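Local coordinates for protein titin (Homo sapiens, PDB 5JDD) that forms part of the elastic I-band of the muscle sarcomere, here as a tandem of three immunoglobulin I-set domains, probably helping to bear passive tension, at residues V4-K9 / G78-K83. Residues are numbered along the deposited sequence; the frame is centred on the assembly and turned at random.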
ATOM      1  N   VAL A   4      55.826 -14.746 -11.863  1.00 21.85           N
ATOM      2  CA  VAL A   4      54.510 -14.108 -11.851  1.00 18.17           C
ATOM      3  C   VAL A   4      53.859 -14.272 -10.479  1.00 22.29           C
ATOM      4  O   VAL A   4      53.825 -15.371  -9.923  1.00 24.47           O
ATOM      5  CB  VAL A   4      53.572 -14.680 -12.946  1.00 25.87           C
ATOM      6  CG1 VAL A   4      52.172 -14.101 -12.816  1.00 28.80           C
ATOM      7  CG2 VAL A   4      54.141 -14.395 -14.332  1.00 31.29           C
ATOM      8  N   LYS A   5      53.353 -13.171  -9.937  1.00 17.32           N
ATOM      9  CA  LYS A   5      52.741 -13.155  -8.619  1.00 16.59           C
ATOM     10  C   LYS A   5      51.341 -12.548  -8.709  1.00 17.98           C
ATOM     11  O   LYS A   5      51.108 -11.626  -9.495  1.00 18.04           O
ATOM     12  CB  LYS A   5      53.598 -12.314  -7.662  1.00 21.03           C
ATOM     13  CG  LYS A   5      55.083 -12.692  -7.674  1.00 30.16           C
ATOM     14  CD  LYS A   5      55.950 -11.728  -6.857  1.00 35.62           C
ATOM     15  CE  LYS A   5      56.418 -10.527  -7.677  1.00 39.64           C
ATOM     16  NZ  LYS A   5      57.286 -10.922  -8.831  1.00 40.87           N
ATOM     17  N   ILE A   6      50.403 -13.058  -7.915  1.00 15.81           N
ATOM     18  CA  ILE A   6      49.147 -12.347  -7.730  1.00 16.01           C
ATOM     19  C   ILE A   6      49.380 -11.239  -6.697  1.00 19.52           C
ATOM     20  O   ILE A   6      49.917 -11.478  -5.610  1.00 19.93           O
ATOM     21  CB  ILE A   6      47.985 -13.282  -7.323  1.00 17.20           C
ATOM     22  CG1 ILE A   6      47.628 -14.215  -8.487  1.00 20.33           C
ATOM     23  CG2 ILE A   6      46.763 -12.473  -6.901  1.00 20.35           C
ATOM     24  CD1 ILE A   6      46.600 -15.265  -8.140  1.00 22.99           C
ATOM     25  N   ILE A   7      49.001 -10.022  -7.067  1.00 14.59           N
ATOM     26  CA  ILE A   7      49.269  -8.831  -6.266  1.00 15.59           C
ATOM     27  C   ILE A   7      48.021  -8.384  -5.512  1.00 19.68           C
ATOM     28  O   ILE A   7      48.064  -8.154  -4.305  1.00 25.56           O
ATOM     29  CB  ILE A   7      49.795  -7.688  -7.161  1.00 16.50           C
ATOM     30  CG1 ILE A   7      51.153  -8.070  -7.760  1.00 19.59           C
ATOM     31  CG2 ILE A   7      49.868  -6.358  -6.387  1.00 15.37           C
ATOM     32  CD1 ILE A   7      52.257  -8.302  -6.716  1.00 18.61           C
ATOM     33  N   LYS A   8      46.909  -8.259  -6.228  1.00 13.59           N
ATOM     34  CA  LYS A   8      45.637  -7.920  -5.607  1.00 16.29           C
ATOM     35  C   LYS A   8      44.584  -8.968  -5.971  1.00 15.73           C
ATOM     36  O   LYS A   8      44.366  -9.254  -7.152  1.00 14.53           O
ATOM     37  CB  LYS A   8      45.200  -6.515  -6.034  1.00 20.12           C
ATOM     38  CG  LYS A   8      43.796  -6.135  -5.600  1.00 31.34           C
ATOM     39  CD  LYS A   8      42.824  -6.246  -6.764  1.00 41.52           C
ATOM     40  CE  LYS A   8      41.407  -6.489  -6.283  1.00 42.94           C
ATOM     41  NZ  LYS A   8      41.164  -5.824  -4.975  1.00 48.17           N
ATOM     42  N   LYS A   9      43.944  -9.545  -4.956  1.00 14.84           N
ATOM     43  CA  LYS A   9      42.991 -10.637  -5.154  1.00 14.14           C
ATOM     44  C   LYS A   9      41.562 -10.110  -5.242  1.00 13.44           C
ATOM     45  O   LYS A   9      41.264  -9.044  -4.710  1.00 17.06           O
ATOM     46  CB  LYS A   9      43.117 -11.645  -4.007  1.00 17.77           C
ATOM     47  CG  LYS A   9      44.524 -12.231  -3.874  1.00 23.11           C
ATOM     48  CD  LYS A   9      44.533 -13.536  -3.081  1.00 37.95           C
ATOM     49  CE  LYS A   9      44.870 -13.328  -1.607  1.00 49.37           C
ATOM     50  NZ  LYS A   9      43.687 -12.908  -0.808  1.00 55.69           N
ATOM     51  N   GLY A  78      48.252 -19.039 -14.102  1.00 26.88           N
ATOM     52  CA  GLY A  78      49.199 -20.139 -14.013  1.00 25.68           C
ATOM     53  C   GLY A  78      48.613 -21.234 -13.139  1.00 20.28           C
ATOM     54  O   GLY A  78      47.506 -21.711 -13.394  1.00 25.37           O
ATOM     55  N   GLN A  79      49.344 -21.630 -12.100  1.00 25.54           N
ATOM     56  CA  GLN A  79      48.807 -22.582 -11.131  1.00 30.79           C
ATOM     57  C   GLN A  79      48.257 -21.855  -9.904  1.00 29.86           C
ATOM     58  O   GLN A  79      47.774 -22.491  -8.963  1.00 34.94           O
ATOM     59  CB  GLN A  79      49.875 -23.587 -10.703  1.00 33.81           C
ATOM     60  CG  GLN A  79      50.443 -24.421 -11.836  1.00 37.00           C
ATOM     61  CD  GLN A  79      51.659 -25.213 -11.406  1.00 48.33           C
ATOM     62  OE1 GLN A  79      51.849 -25.487 -10.221  1.00 54.47           O
ATOM     63  NE2 GLN A  79      52.496 -25.578 -12.367  1.00 48.94           N
ATOM     64  N   LEU A  80      48.344 -20.525  -9.920  1.00 22.36           N
ATOM     65  CA  LEU A  80      47.840 -19.705  -8.821  1.00 21.06           C
ATOM     66  C   LEU A  80      46.346 -19.504  -8.994  1.00 21.16           C
ATOM     67  O   LEU A  80      45.868 -19.271 -10.106  1.00 23.40           O
ATOM     68  CB  LEU A  80      48.530 -18.339  -8.797  1.00 24.35           C
ATOM     69  CG  LEU A  80      50.059 -18.342  -8.761  1.00 30.32           C
ATOM     70  CD1 LEU A  80      50.585 -16.946  -9.051  1.00 31.83           C
ATOM     71  CD2 LEU A  80      50.568 -18.836  -7.417  1.00 33.69           C
ATOM     72  N   GLU A  81      45.610 -19.603  -7.894  1.00 17.49           N
ATOM     73  CA  GLU A  81      44.173 -19.369  -7.926  1.00 16.63           C
ATOM     74  C   GLU A  81      43.771 -18.423  -6.814  1.00 19.59           C
ATOM     75  O   GLU A  81      44.442 -18.327  -5.784  1.00 23.62           O
ATOM     76  CB  GLU A  81      43.400 -20.679  -7.785  1.00 21.69           C
ATOM     77  CG  GLU A  81      43.751 -21.731  -8.818  1.00 30.09           C
ATOM     78  CD  GLU A  81      42.944 -23.000  -8.640  1.00 40.58           C
ATOM     79  OE1 GLU A  81      41.981 -22.977  -7.841  1.00 39.06           O
ATOM     80  OE2 GLU A  81      43.277 -24.014  -9.296  1.00 42.34           O
ATOM     81  N   CYS A  82      42.667 -17.721  -7.035  1.00 15.31           N
ATOM     82  CA  CYS A  82      42.044 -16.928  -5.985  1.00 14.40           C
ATOM     83  C   CYS A  82      40.542 -16.893  -6.219  1.00 14.47           C
ATOM     84  O   CYS A  82      40.072 -16.968  -7.357  1.00 17.05           O
ATOM     85  CB  CYS A  82      42.629 -15.511  -5.910  1.00 20.79           C
ATOM     86  SG  CYS A  82      42.750 -14.645  -7.488  1.00 27.35           S
ATOM     87  N   LYS A  83      39.793 -16.793  -5.131  1.00 13.78           N
ATOM     88  CA  LYS A  83      38.352 -16.938  -5.185  1.00 14.92           C
ATOM     89  C   LYS A  83      37.654 -15.796  -4.472  1.00 13.33           C
ATOM     90  O   LYS A  83      38.182 -15.226  -3.515  1.00 13.98           O
ATOM     91  CB  LYS A  83      37.936 -18.252  -4.520  1.00 17.58           C
ATOM     92  CG  LYS A  83      38.394 -19.499  -5.242  1.00 21.69           C
ATOM     93  CD  LYS A  83      38.181 -20.729  -4.373  1.00 26.43           C
ATOM     94  CE  LYS A  83      38.738 -21.985  -5.039  1.00 37.07           C
ATOM     95  NZ  LYS A  83      37.950 -22.380  -6.243  1.00 38.96           N
TER
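Strands A and G of the N-terminal immunoglobulin I-set domain face each other here across the edge of its beta sandwich: I6, with K9 just after its strand, on one side, L80 and C82 on the other. Strand 6-8 and the beginning of the G strand, 80-83, run roughly parallel, 26° between their directions, but their axes come no closer than 9.5 Å. No hydrogen bond crosses the gap; it is filled mostly by side chains. I6 supplies the main link, through CD1. A chi1 of -68° sets CG1 opposite the carbonyl carbon, and with chi2 extended at 174° the CD1 methyl is carried out to the other strand. There CD1 meets CB of L80 at 3.7 Å and SG of C82 at 4.0 Å, touching both inward-pointing residues that flank E81. I6 and L80 overlap head to tail: while I6 goes down to the root of L80, CD1 of L80 climbs to the backbone just before strand 6-8 and comes within 3.7 Å of the carbonyl O of V4. At the far end K9 lies against C82 through its aliphatic middle, CD to CB 3.9 Å; its chain is bent about the CG-CD and CD-CE bonds. C82 is buried, while L80 and K9 are exposed, so the contact lies at the surface, where the two sheets of the sandwich meet. Strand 6-8 pairs with strand 21-27 through a classic beta bulge in which I7 and K8 share S26 as partner, while C82 bonds through its backbone to A75 of strand 71-77. V25 of strand 21-27 touches both I6 and C82, P10 adds to the packing on C82, and V4 rests on V77 of strand 71-77.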